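Side-chain contacts in putative oxidoreductase (Yersinia pestis, PDB 3KUX), which is a putative oxidoreductase that probably binds a nicotinamide adenine dinucleotide cofactor through an N-terminal Rossmann domain, its substrate and reaction not being established: residues A109-A114 against V321-A326; G118-V123 against A307-A312; R240-G245 against S249-G254. All coordinates share one frame; numbering follows the deposited sequence.

Interactions 1 and 2 lie side by side, their centres 11 Å apart, and both join the Rossmann domain to helices late in the chain. Helix 104-116 leads through a short loop to strand 121-123 on one side, and helix 303-313 is followed by helix 323-342 on the other, so interaction 2 is nested within the loop closed by interaction 1. Ala326 also packs on Val123 between the two contacts. Interaction 3, a hairpin nested inside both loops, belongs to the mixed sheet of the C-terminal domain; its centre is 32 Å from either of the others, across the chain's centre. Two contacts thus hold late helices against the Rossmann domain, while the third lies within the C-terminal sheet.

Interaction 1 (A109-A114 against V321-A326); sequences ALKEHA and VPATEA
Lys111 and Ala323 mark the closest backbone approach, their CA atoms 6.1 Å apart where the middle of helix 104-116 passes the first turn of helix 323-342, with Pro322 at the N-cap. The contact is small, 103 Å² in all, and rests on the aliphatic part of one lysine. Lys111 CG stands anti to the backbone N (chi1 161°), and the chain then bends at chi2 (68°) and again at chi4. The bend at chi2 brings CD alongside the methyl of Ala323, with Lys111 CD 4.1 Å from Ala323 CB. One carbon further on, Lys111 CE passes Thr324 OG1 at 3.6 Å; the two side chains lie next to each other and point the same way, touching by van der Waals contact. The bend at chi4 turns the ammonium toward the C-terminal end of its own helix, where NZ forms a salt bridge with Asp115. Lysine methylenes therefore face the second helix while the charge is met within the first. Helix 104-116 is the connection of a beta-alpha-beta crossover between parallel strands 93-96 and 121-123, and the arrangement is consistent with a seam between the Rossmann domain and the C-terminal alpha/beta part of the chain.

Interaction 2 (G118-V123 against A307-A312); sequences GLLLSV and AGIRDA
Leu120 lays one branch of its isobutyl group against the methyl of Ala312, with Leu120 CD1 3.5 Å from Ala312 CB. The other branch turns along helix 303-313 toward the preceding turn, where Leu120 CD2 comes within 4.5 Å of Ile309 CD1, a looser approach. With CG anti to its backbone N (chi1 169°), the leucine spreads its two methyls over residues three positions apart on the helix. Ile309 answers with its far end: CG1 sits anti to the carbonyl carbon (chi1 -64°), and the chain delivers CD1 onto Ser122. There Ile309 CD1 rests against both atoms of the serine side chain, 3.8 Å from Ser122 OG and 3.9 Å from Ser122 CB. Strand 121-123 is the outermost strand at its end of the parallel Rossmann sheet, beside strand 93-96, and helix 303-313 packs on the side where Leu120 and Ser122 point; Leu121 and Val123 point away from it. Ile309 also touches Val95, so it bridges two neighbouring strands. Next to this apolar patch the buried Ser122 OG has Val321 O as its strongest partner, with Asn319 OD1 and Tyr305 OH also within bonding distance; its single proton cannot serve both carbonyl oxygens fully at once. Farther round helix 303-313, a salt bridge links consecutive residues: Arg310 NE reaches Asp311 OD1 at 2.7 Å, with the oxygen near the guanidinium plane but approached from above the carboxylate plane.

Interaction 3 (R240-G245 against S249-G254); sequences RYIVHG and SYIKFG
Tyr250, Arg240 and Tyr241 bury the most surface in this beta hairpin, whose segments 241-245 and 249-252 run antiparallel at 177°, their axes 4.7 Å apart, within the mixed sheet of the C-terminal domain. Tyr250 pairs with Val243 through two backbone bonds, Val243 N to Tyr250 O and Tyr250 N to Val243 O, both 2.8 Å. Their side chains share a face of the sheet: Val243 CB lies 4.3 Å from Tyr250 CB, and Val243 CG2 sits at the edge of the phenol ring, near its plane. On that same face Tyr250 and Tyr241 pack against helix 131-142. At the other end a classic beta bulge sets Arg240 and Tyr241 together opposite Lys252. Lys252 O takes both amides, Arg240 N at 2.6 Å and in the carbonyl plane, Tyr241 N at 3.2 Å and tilted from it; Lys252 N returns a bond to Tyr241 O. Arg240 CB touches Gly254 O, then the chain bends at chi2 (76°) and folds over Tyr241, CG above the ring centre and the guanidinium face over CE1. Its NH1 bonds to Ser153 OG, and the group makes a cation-pi contact with Phe155. On the opposite face Ile242 and Ile251 lie side by side, CG1 to CG1. Beyond them Ser249 OG meets His244 ND1 at the ring edge, in plane, at 2.8 Å, and shares a water with Gly245 O.

Interaction 1 (A109-A114 against V321-A326)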
ATOM      1  N   ALA A 109      15.415  -8.758   9.949  1.00 25.54           N
ATOM      2  CA  ALA A 109      15.917  -8.450  11.279  1.00 25.50           C
ATOM      3  C   ALA A 109      14.796  -7.878  12.140  1.00 25.46           C
ATOM      4  O   ALA A 109      14.583  -8.316  13.272  1.00 26.12           O
ATOM      5  CB  ALA A 109      17.082  -7.477  11.194  1.00 25.71           C
ATOM      6  N   LEU A 110      14.077  -6.900  11.593  1.00 23.76           N
ATOM      7  CA  LEU A 110      12.933  -6.309  12.282  1.00 23.64           C
ATOM      8  C   LEU A 110      11.845  -7.346  12.543  1.00 23.39           C
ATOM      9  O   LEU A 110      11.259  -7.384  13.622  1.00 22.21           O
ATOM     10  CB  LEU A 110      12.362  -5.152  11.466  1.00 22.58           C
ATOM     11  CG  LEU A 110      13.289  -3.965  11.220  1.00 21.58           C
ATOM     12  CD1 LEU A 110      12.610  -2.951  10.310  1.00 19.71           C
ATOM     13  CD2 LEU A 110      13.705  -3.328  12.539  1.00 18.92           C
ATOM     14  N   LYS A 111      11.582  -8.181  11.543  1.00 25.27           N
ATOM     15  CA  LYS A 111      10.609  -9.261  11.654  1.00 26.83           C
ATOM     16  C   LYS A 111      10.927 -10.172  12.840  1.00 29.00           C
ATOM     17  O   LYS A 111      10.019 -10.647  13.528  1.00 29.87           O
ATOM     18  CB  LYS A 111      10.575 -10.065  10.350  1.00 27.25           C
ATOM     19  CG  LYS A 111       9.976 -11.463  10.458  1.00 30.55           C
ATOM     20  CD  LYS A 111       8.483 -11.414  10.746  1.00 38.03           C
ATOM     21  CE  LYS A 111       7.885 -12.814  10.869  1.00 41.35           C
ATOM     22  NZ  LYS A 111       8.281 -13.501  12.132  1.00 38.91           N
ATOM     23  N   GLU A 112      12.216 -10.407  13.076  1.00 29.76           N
ATOM     24  CA  GLU A 112      12.660 -11.264  14.170  1.00 31.22           C
ATOM     25  C   GLU A 112      12.695 -10.510  15.496  1.00 31.38           C
ATOM     26  O   GLU A 112      12.123 -10.951  16.494  1.00 31.05           O
ATOM     27  CB  GLU A 112      14.050 -11.824  13.877  1.00 32.03           C
ATOM     28  CG  GLU A 112      14.128 -12.733  12.666  1.00 36.62           C
ATOM     29  CD  GLU A 112      15.551 -13.172  12.373  1.00 43.62           C
ATOM     30  OE1 GLU A 112      16.410 -13.041  13.272  1.00 42.15           O
ATOM     31  OE2 GLU A 112      15.813 -13.642  11.245  1.00 49.75           O
ATOM     32  N   HIS A 113      13.385  -9.377  15.502  1.00 31.11           N
ATOM     33  CA  HIS A 113      13.498  -8.556  16.697  1.00 31.11           C
ATOM     34  C   HIS A 113      12.110  -8.241  17.256  1.00 32.00           C
ATOM     35  O   HIS A 113      11.893  -8.278  18.467  1.00 31.54           O
ATOM     36  CB  HIS A 113      14.279  -7.279  16.371  1.00 30.71           C
ATOM     37  CG  HIS A 113      14.339  -6.292  17.494  1.00 32.63           C
ATOM     38  ND1 HIS A 113      14.766  -4.993  17.317  1.00 34.87           N
ATOM     39  CD2 HIS A 113      14.012  -6.404  18.804  1.00 34.40           C
ATOM     40  CE1 HIS A 113      14.713  -4.352  18.470  1.00 33.79           C
ATOM     41  NE2 HIS A 113      14.255  -5.184  19.388  1.00 33.72           N
ATOM     42  N   ALA A 114      11.169  -7.955  16.361  1.00 33.24           N
ATOM     43  CA  ALA A 114       9.801  -7.629  16.754  1.00 33.30           C
ATOM     44  C   ALA A 114       9.038  -8.864  17.214  1.00 34.01           C
ATOM     45  O   ALA A 114       8.083  -8.766  17.983  1.00 33.20           O
ATOM     46  CB  ALA A 114       9.069  -6.957  15.609  1.00 31.91           C
ATOM     47  N   VAL A 321      -1.512  -6.389   8.015  1.00 16.05           N
ATOM     48  CA  VAL A 321      -0.441  -6.623   7.055  1.00 14.28           C
ATOM     49  C   VAL A 321       0.832  -7.018   7.793  1.00 15.85           C
ATOM     50  O   VAL A 321       1.600  -6.158   8.235  1.00 16.08           O
ATOM     51  CB  VAL A 321      -0.161  -5.380   6.184  1.00 12.88           C
ATOM     52  CG1 VAL A 321       1.074  -5.597   5.339  1.00  5.03           C
ATOM     53  CG2 VAL A 321      -1.357  -5.062   5.308  1.00 11.92           C
ATOM     54  N   PRO A 322       1.051  -8.328   7.942  1.00 15.76           N
ATOM     55  CA  PRO A 322       2.240  -8.852   8.591  1.00 16.65           C
ATOM     56  C   PRO A 322       3.504  -8.478   7.825  1.00 18.09           C
ATOM     57  O   PRO A 322       3.487  -8.395   6.593  1.00 17.54           O
ATOM     58  CB  PRO A 322       2.031 -10.368   8.531  1.00 17.10           C
ATOM     59  CG  PRO A 322       0.562 -10.553   8.346  1.00 14.99           C
ATOM     60  CD  PRO A 322       0.134  -9.397   7.514  1.00 17.05           C
ATOM     61  N   ALA A 323       4.590  -8.258   8.561  1.00 19.61           N
ATOM     62  CA  ALA A 323       5.894  -8.018   7.961  1.00 18.83           C
ATOM     63  C   ALA A 323       6.184  -9.118   6.953  1.00 19.23           C
ATOM     64  O   ALA A 323       6.643  -8.850   5.845  1.00 21.07           O
ATOM     65  CB  ALA A 323       6.967  -7.980   9.036  1.00 18.17           C
ATOM     66  N   THR A 324       5.908 -10.356   7.350  1.00 19.04           N
ATOM     67  CA  THR A 324       6.042 -11.514   6.472  1.00 19.64           C
ATOM     68  C   THR A 324       5.633 -11.218   5.033  1.00 20.09           C
ATOM     69  O   THR A 324       6.366 -11.524   4.091  1.00 20.08           O
ATOM     70  CB  THR A 324       5.192 -12.692   6.986  1.00 20.33           C
ATOM     71  OG1 THR A 324       5.972 -13.481   7.890  1.00 19.29           O
ATOM     72  CG2 THR A 324       4.720 -13.573   5.829  1.00 21.69           C
ATOM     73  N   GLU A 325       4.453 -10.624   4.877  1.00 20.27           N
ATOM     74  CA  GLU A 325       3.882 -10.383   3.559  1.00 19.92           C
ATOM     75  C   GLU A 325       4.556  -9.216   2.856  1.00 19.72           C
ATOM     76  O   GLU A 325       4.663  -9.196   1.627  1.00 19.39           O
ATOM     77  CB  GLU A 325       2.370 -10.158   3.666  1.00 19.64           C
ATOM     78  CG  GLU A 325       1.588 -11.436   3.954  1.00 21.88           C
ATOM     79  CD  GLU A 325       0.116 -11.185   4.230  1.00 27.27           C
ATOM     80  OE1 GLU A 325      -0.246 -10.034   4.554  1.00 33.79           O
ATOM     81  OE2 GLU A 325      -0.680 -12.142   4.129  1.00 25.98           O
ATOM     82  N   ALA A 326       5.011  -8.244   3.639  1.00 18.93           N
ATOM     83  CA  ALA A 326       5.713  -7.100   3.081  1.00 18.88           C
ATOM     84  C   ALA A 326       7.040  -7.571   2.515  1.00 18.39           C
ATOM     85  O   ALA A 326       7.442  -7.173   1.423  1.00 19.09           O
ATOM     86  CB  ALA A 326       5.929  -6.034   4.141  1.00 18.64           C
TER

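Interaction 2 (G118-V123 against A307-A312)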
ATOM      1  N   GLY A 118       7.751  -9.749  21.337  1.00 31.51           N
ATOM      2  CA  GLY A 118       6.292  -9.812  21.439  1.00 30.38           C
ATOM      3  C   GLY A 118       5.581  -8.533  21.027  1.00 29.28           C
ATOM      4  O   GLY A 118       4.497  -8.225  21.523  1.00 29.39           O
ATOM      5  N   LEU A 119       6.192  -7.785  20.115  1.00 27.56           N
ATOM      6  CA  LEU A 119       5.610  -6.534  19.644  1.00 26.48           C
ATOM      7  C   LEU A 119       5.014  -6.717  18.251  1.00 25.18           C
ATOM      8  O   LEU A 119       5.409  -7.616  17.513  1.00 25.91           O
ATOM      9  CB  LEU A 119       6.671  -5.430  19.621  1.00 26.15           C
ATOM     10  CG  LEU A 119       7.336  -5.098  20.958  1.00 25.85           C
ATOM     11  CD1 LEU A 119       8.649  -4.354  20.744  1.00 26.04           C
ATOM     12  CD2 LEU A 119       6.391  -4.301  21.847  1.00 23.21           C
ATOM     13  N   LEU A 120       4.059  -5.866  17.895  1.00 22.60           N
ATOM     14  CA  LEU A 120       3.462  -5.937  16.575  1.00 20.16           C
ATOM     15  C   LEU A 120       4.247  -5.087  15.594  1.00 20.54           C
ATOM     16  O   LEU A 120       4.555  -3.926  15.872  1.00 20.67           O
ATOM     17  CB  LEU A 120       1.996  -5.502  16.597  1.00 19.32           C
ATOM     18  CG  LEU A 120       1.376  -5.293  15.208  1.00 20.53           C
ATOM     19  CD1 LEU A 120      -0.077  -5.747  15.156  1.00 19.82           C
ATOM     20  CD2 LEU A 120       1.507  -3.847  14.749  1.00 19.96           C
ATOM     21  N   LEU A 121       4.578  -5.685  14.454  1.00 19.37           N
ATOM     22  CA  LEU A 121       5.241  -4.981  13.369  1.00 16.91           C
ATOM     23  C   LEU A 121       4.402  -5.153  12.107  1.00 17.43           C
ATOM     24  O   LEU A 121       4.038  -6.276  11.751  1.00 18.32           O
ATOM     25  CB  LEU A 121       6.638  -5.549  13.157  1.00 15.94           C
ATOM     26  CG  LEU A 121       7.454  -4.958  12.010  1.00 16.54           C
ATOM     27  CD1 LEU A 121       7.587  -3.451  12.166  1.00 15.40           C
ATOM     28  CD2 LEU A 121       8.815  -5.626  11.947  1.00  8.60           C
ATOM     29  N   SER A 122       4.088  -4.043  11.440  1.00 15.10           N
ATOM     30  CA  SER A 122       3.237  -4.081  10.251  1.00 13.44           C
ATOM     31  C   SER A 122       3.628  -3.010   9.232  1.00 13.13           C
ATOM     32  O   SER A 122       4.205  -1.986   9.590  1.00 13.92           O
ATOM     33  CB  SER A 122       1.761  -3.931  10.645  1.00 13.57           C
ATOM     34  OG  SER A 122       0.918  -3.858   9.508  1.00  8.12           O
ATOM     35  N   VAL A 123       3.308  -3.257   7.964  1.00 11.06           N
ATOM     36  CA  VAL A 123       3.616  -2.317   6.889  1.00  9.78           C
ATOM     37  C   VAL A 123       2.342  -1.744   6.265  1.00 10.97           C
ATOM     38  O   VAL A 123       1.305  -2.409   6.206  1.00 13.43           O
ATOM     39  CB  VAL A 123       4.480  -2.973   5.799  1.00 10.06           C
ATOM     40  CG1 VAL A 123       4.788  -1.980   4.680  1.00  6.79           C
ATOM     41  CG2 VAL A 123       5.764  -3.513   6.407  1.00 10.22           C
ATOM     42  N   ALA A 307      -7.901   0.630  12.133  1.00  7.15           N
ATOM     43  CA  ALA A 307      -8.844  -0.054  12.990  1.00  9.52           C
ATOM     44  C   ALA A 307      -8.359  -1.487  13.168  1.00 10.57           C
ATOM     45  O   ALA A 307      -8.544  -2.090  14.224  1.00 11.82           O
ATOM     46  CB  ALA A 307     -10.241  -0.023  12.386  1.00  9.17           C
ATOM     47  N   GLY A 308      -7.725  -2.022  12.129  1.00 10.46           N
ATOM     48  CA  GLY A 308      -7.165  -3.364  12.181  1.00 10.72           C
ATOM     49  C   GLY A 308      -5.931  -3.406  13.060  1.00 11.28           C
ATOM     50  O   GLY A 308      -5.715  -4.363  13.803  1.00 11.32           O
ATOM     51  N   ILE A 309      -5.112  -2.368  12.966  1.00 11.43           N
ATOM     52  CA  ILE A 309      -3.927  -2.266  13.803  1.00 12.01           C
ATOM     53  C   ILE A 309      -4.361  -2.195  15.259  1.00 12.93           C
ATOM     54  O   ILE A 309      -3.916  -2.979  16.095  1.00 13.72           O
ATOM     55  CB  ILE A 309      -3.109  -1.009  13.468  1.00 12.45           C
ATOM     56  CG1 ILE A 309      -2.570  -1.076  12.032  1.00 10.37           C
ATOM     57  CG2 ILE A 309      -1.981  -0.836  14.475  1.00 10.96           C
ATOM     58  CD1 ILE A 309      -1.396  -2.027  11.847  1.00  8.03           C
ATOM     59  N   ARG A 310      -5.240  -1.244  15.550  1.00 12.70           N
ATOM     60  CA  ARG A 310      -5.845  -1.136  16.861  1.00 12.05           C
ATOM     61  C   ARG A 310      -6.207  -2.515  17.397  1.00 13.12           C
ATOM     62  O   ARG A 310      -5.685  -2.951  18.422  1.00 14.78           O
ATOM     63  CB  ARG A 310      -7.102  -0.272  16.779  1.00 10.95           C
ATOM     64  CG  ARG A 310      -7.861  -0.150  18.085  1.00  9.44           C
ATOM     65  CD  ARG A 310      -9.244   0.411  17.843  1.00  5.90           C
ATOM     66  NE  ARG A 310     -10.061  -0.526  17.080  1.00  8.01           N
ATOM     67  CZ  ARG A 310     -11.076  -0.175  16.296  1.00  3.66           C
ATOM     68  NH1 ARG A 310     -11.407   1.103  16.156  1.00  2.00           N
ATOM     69  NH2 ARG A 310     -11.752  -1.109  15.645  1.00  3.32           N
ATOM     70  N   ASP A 311      -7.099  -3.203  16.692  1.00 12.80           N
ATOM     71  CA  ASP A 311      -7.626  -4.476  17.166  1.00 13.65           C
ATOM     72  C   ASP A 311      -6.557  -5.552  17.337  1.00 14.77           C
ATOM     73  O   ASP A 311      -6.690  -6.429  18.194  1.00 15.78           O
ATOM     74  CB  ASP A 311      -8.750  -4.959  16.251  1.00 13.93           C
ATOM     75  CG  ASP A 311      -9.979  -4.077  16.333  1.00 18.50           C
ATOM     76  OD1 ASP A 311     -10.050  -3.242  17.260  1.00 28.79           O
ATOM     77  OD2 ASP A 311     -10.875  -4.211  15.477  1.00 20.51           O
ATOM     78  N   ALA A 312      -5.503  -5.488  16.526  1.00 14.05           N
ATOM     79  CA  ALA A 312      -4.400  -6.441  16.636  1.00 12.84           C
ATOM     80  C   ALA A 312      -3.579  -6.201  17.905  1.00 13.88           C
ATOM     81  O   ALA A 312      -3.206  -7.150  18.598  1.00 12.52           O
ATOM     82  CB  ALA A 312      -3.516  -6.375  15.413  1.00 12.98           C
TER

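Interaction 3 (R240-G245 against S249-G254)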
ATOM      1  N   ARG A 240      -8.028   0.521 -15.123  1.00  4.92           N
ATOM      2  CA  ARG A 240      -7.323   0.216 -13.886  1.00  4.56           C
ATOM      3  C   ARG A 240      -7.143  -1.297 -13.807  1.00  4.97           C
ATOM      4  O   ARG A 240      -6.020  -1.793 -13.672  1.00  6.66           O
ATOM      5  CB  ARG A 240      -8.101   0.745 -12.675  1.00  4.90           C
ATOM      6  CG  ARG A 240      -7.601   0.253 -11.314  1.00  5.56           C
ATOM      7  CD  ARG A 240      -6.316   0.956 -10.866  1.00  2.60           C
ATOM      8  NE  ARG A 240      -5.738   0.295  -9.696  1.00  2.00           N
ATOM      9  CZ  ARG A 240      -4.794  -0.643  -9.748  1.00  2.00           C
ATOM     10  NH1 ARG A 240      -4.294  -1.033 -10.911  1.00  2.00           N
ATOM     11  NH2 ARG A 240      -4.348  -1.196  -8.631  1.00  6.73           N
ATOM     12  N   TYR A 241      -8.255  -2.022 -13.917  1.00  2.55           N
ATOM     13  CA  TYR A 241      -8.239  -3.478 -13.940  1.00  2.00           C
ATOM     14  C   TYR A 241      -8.889  -4.023 -15.205  1.00  3.02           C
ATOM     15  O   TYR A 241      -9.903  -3.500 -15.675  1.00  3.19           O
ATOM     16  CB  TYR A 241      -9.019  -4.061 -12.761  1.00  3.05           C
ATOM     17  CG  TYR A 241      -8.436  -3.840 -11.384  1.00  4.80           C
ATOM     18  CD1 TYR A 241      -7.066  -3.894 -11.160  1.00  5.47           C
ATOM     19  CD2 TYR A 241      -9.270  -3.626 -10.293  1.00  5.32           C
ATOM     20  CE1 TYR A 241      -6.544  -3.705  -9.894  1.00  6.79           C
ATOM     21  CE2 TYR A 241      -8.761  -3.442  -9.023  1.00  6.25           C
ATOM     22  CZ  TYR A 241      -7.400  -3.482  -8.829  1.00  7.05           C
ATOM     23  OH  TYR A 241      -6.897  -3.296  -7.567  1.00  2.00           O
ATOM     24  N   ILE A 242      -8.312  -5.098 -15.730  1.00  3.66           N
ATOM     25  CA  ILE A 242      -8.930  -5.901 -16.776  1.00  2.68           C
ATOM     26  C   ILE A 242      -8.821  -7.355 -16.337  1.00  4.50           C
ATOM     27  O   ILE A 242      -7.716  -7.871 -16.160  1.00  8.01           O
ATOM     28  CB  ILE A 242      -8.212  -5.724 -18.121  1.00  2.76           C
ATOM     29  CG1 ILE A 242      -8.437  -4.310 -18.661  1.00  2.00           C
ATOM     30  CG2 ILE A 242      -8.687  -6.768 -19.125  1.00  2.00           C
ATOM     31  CD1 ILE A 242      -7.551  -3.958 -19.825  1.00  2.00           C
ATOM     32  N   VAL A 243      -9.955  -8.016 -16.142  1.00  4.02           N
ATOM     33  CA  VAL A 243      -9.946  -9.371 -15.603  1.00  3.98           C
ATOM     34  C   VAL A 243     -10.768 -10.310 -16.474  1.00  5.25           C
ATOM     35  O   VAL A 243     -11.957 -10.083 -16.686  1.00  7.46           O
ATOM     36  CB  VAL A 243     -10.509  -9.394 -14.170  1.00  2.98           C
ATOM     37  CG1 VAL A 243     -10.288 -10.746 -13.531  1.00  2.98           C
ATOM     38  CG2 VAL A 243      -9.872  -8.301 -13.333  1.00  2.16           C
ATOM     39  N   HIS A 244     -10.138 -11.366 -16.979  1.00  6.05           N
ATOM     40  CA  HIS A 244     -10.842 -12.335 -17.818  1.00  6.72           C
ATOM     41  C   HIS A 244     -10.994 -13.684 -17.129  1.00  7.56           C
ATOM     42  O   HIS A 244     -10.029 -14.241 -16.604  1.00  8.61           O
ATOM     43  CB  HIS A 244     -10.136 -12.525 -19.166  1.00  5.82           C
ATOM     44  CG  HIS A 244     -10.086 -11.286 -20.008  1.00  6.15           C
ATOM     45  ND1 HIS A 244     -11.202 -10.520 -20.277  1.00  2.00           N
ATOM     46  CD2 HIS A 244      -9.054 -10.685 -20.649  1.00  2.00           C
ATOM     47  CE1 HIS A 244     -10.855  -9.496 -21.038  1.00  5.68           C
ATOM     48  NE2 HIS A 244      -9.558  -9.575 -21.278  1.00  3.74           N
ATOM     49  N   GLY A 245     -12.214 -14.206 -17.139  1.00  7.34           N
ATOM     50  CA  GLY A 245     -12.472 -15.542 -16.616  1.00  8.95           C
ATOM     51  C   GLY A 245     -13.017 -16.410 -17.727  1.00  9.56           C
ATOM     52  O   GLY A 245     -13.230 -15.929 -18.841  1.00  9.93           O
ATOM     53  N   SER A 249     -15.875 -11.281 -17.802  1.00  4.57           N
ATOM     54  CA  SER A 249     -14.790 -10.336 -17.639  1.00  4.80           C
ATOM     55  C   SER A 249     -15.230  -9.151 -16.795  1.00  5.79           C
ATOM     56  O   SER A 249     -16.428  -8.888 -16.637  1.00  5.59           O
ATOM     57  CB  SER A 249     -14.304  -9.847 -19.007  1.00  6.97           C
ATOM     58  OG  SER A 249     -13.944 -10.935 -19.851  1.00  6.99           O
ATOM     59  N   TYR A 250     -14.246  -8.442 -16.250  1.00  5.79           N
ATOM     60  CA  TYR A 250     -14.486  -7.226 -15.483  1.00  5.53           C
ATOM     61  C   TYR A 250     -13.469  -6.166 -15.905  1.00  5.98           C
ATOM     62  O   TYR A 250     -12.264  -6.389 -15.809  1.00  9.42           O
ATOM     63  CB  TYR A 250     -14.360  -7.529 -13.993  1.00  3.96           C
ATOM     64  CG  TYR A 250     -14.536  -6.347 -13.062  1.00  5.99           C
ATOM     65  CD1 TYR A 250     -15.771  -5.724 -12.918  1.00 11.31           C
ATOM     66  CD2 TYR A 250     -13.474  -5.878 -12.293  1.00  2.00           C
ATOM     67  CE1 TYR A 250     -15.939  -4.650 -12.048  1.00  6.55           C
ATOM     68  CE2 TYR A 250     -13.633  -4.809 -11.426  1.00  2.00           C
ATOM     69  CZ  TYR A 250     -14.866  -4.200 -11.308  1.00  2.19           C
ATOM     70  OH  TYR A 250     -15.029  -3.139 -10.450  1.00  2.00           O
ATOM     71  N   ILE A 251     -13.951  -5.033 -16.405  1.00  3.47           N
ATOM     72  CA  ILE A 251     -13.076  -3.908 -16.705  1.00  3.32           C
ATOM     73  C   ILE A 251     -13.465  -2.717 -15.832  1.00  4.15           C
ATOM     74  O   ILE A 251     -14.632  -2.313 -15.809  1.00  2.37           O
ATOM     75  CB  ILE A 251     -13.138  -3.483 -18.203  1.00  3.70           C
ATOM     76  CG1 ILE A 251     -12.584  -4.579 -19.116  1.00  7.26           C
ATOM     77  CG2 ILE A 251     -12.338  -2.218 -18.434  1.00  2.00           C
ATOM     78  CD1 ILE A 251     -13.616  -5.572 -19.576  1.00 16.15           C
ATOM     79  N   LYS A 252     -12.495  -2.157 -15.112  1.00  3.07           N
ATOM     80  CA  LYS A 252     -12.754  -0.961 -14.313  1.00  3.48           C
ATOM     81  C   LYS A 252     -11.806   0.196 -14.617  1.00  2.66           C
ATOM     82  O   LYS A 252     -10.597  -0.005 -14.768  1.00  2.00           O
ATOM     83  CB  LYS A 252     -12.717  -1.262 -12.808  1.00  3.01           C
ATOM     84  CG  LYS A 252     -12.708   0.018 -11.971  1.00  4.25           C
ATOM     85  CD  LYS A 252     -13.511  -0.111 -10.689  1.00 12.43           C
ATOM     86  CE  LYS A 252     -14.109   1.234 -10.276  1.00  8.33           C
ATOM     87  NZ  LYS A 252     -13.100   2.335 -10.282  1.00  4.67           N
ATOM     88  N   PHE A 253     -12.369   1.404 -14.674  1.00  2.00           N
ATOM     89  CA  PHE A 253     -11.600   2.632 -14.891  1.00  2.00           C
ATOM     90  C   PHE A 253     -11.523   3.528 -13.651  1.00  2.48           C
ATOM     91  O   PHE A 253     -12.318   3.400 -12.724  1.00  5.16           O
ATOM     92  CB  PHE A 253     -12.194   3.426 -16.043  1.00  2.00           C
ATOM     93  CG  PHE A 253     -11.788   2.929 -17.389  1.00  3.09           C
ATOM     94  CD1 PHE A 253     -10.791   3.580 -18.110  1.00  8.24           C
ATOM     95  CD2 PHE A 253     -12.400   1.815 -17.946  1.00  4.48           C
ATOM     96  CE1 PHE A 253     -10.407   3.126 -19.372  1.00  2.00           C
ATOM     97  CE2 PHE A 253     -12.027   1.356 -19.202  1.00  5.79           C
ATOM     98  CZ  PHE A 253     -11.026   2.014 -19.919  1.00  4.33           C
ATOM     99  N   GLY A 254     -10.558   4.444 -13.653  1.00  3.02           N
ATOM    100  CA  GLY A 254     -10.343   5.352 -12.534  1.00  4.38           C
ATOM    101  C   GLY A 254      -9.385   4.801 -11.496  1.00  6.50           C
ATOM    102  O   GLY A 254      -8.997   3.632 -11.552  1.00  8.59           O
TER
HETATM  103  O   HOH W   1     -13.468 -13.566 -20.233  1.00  2.00           O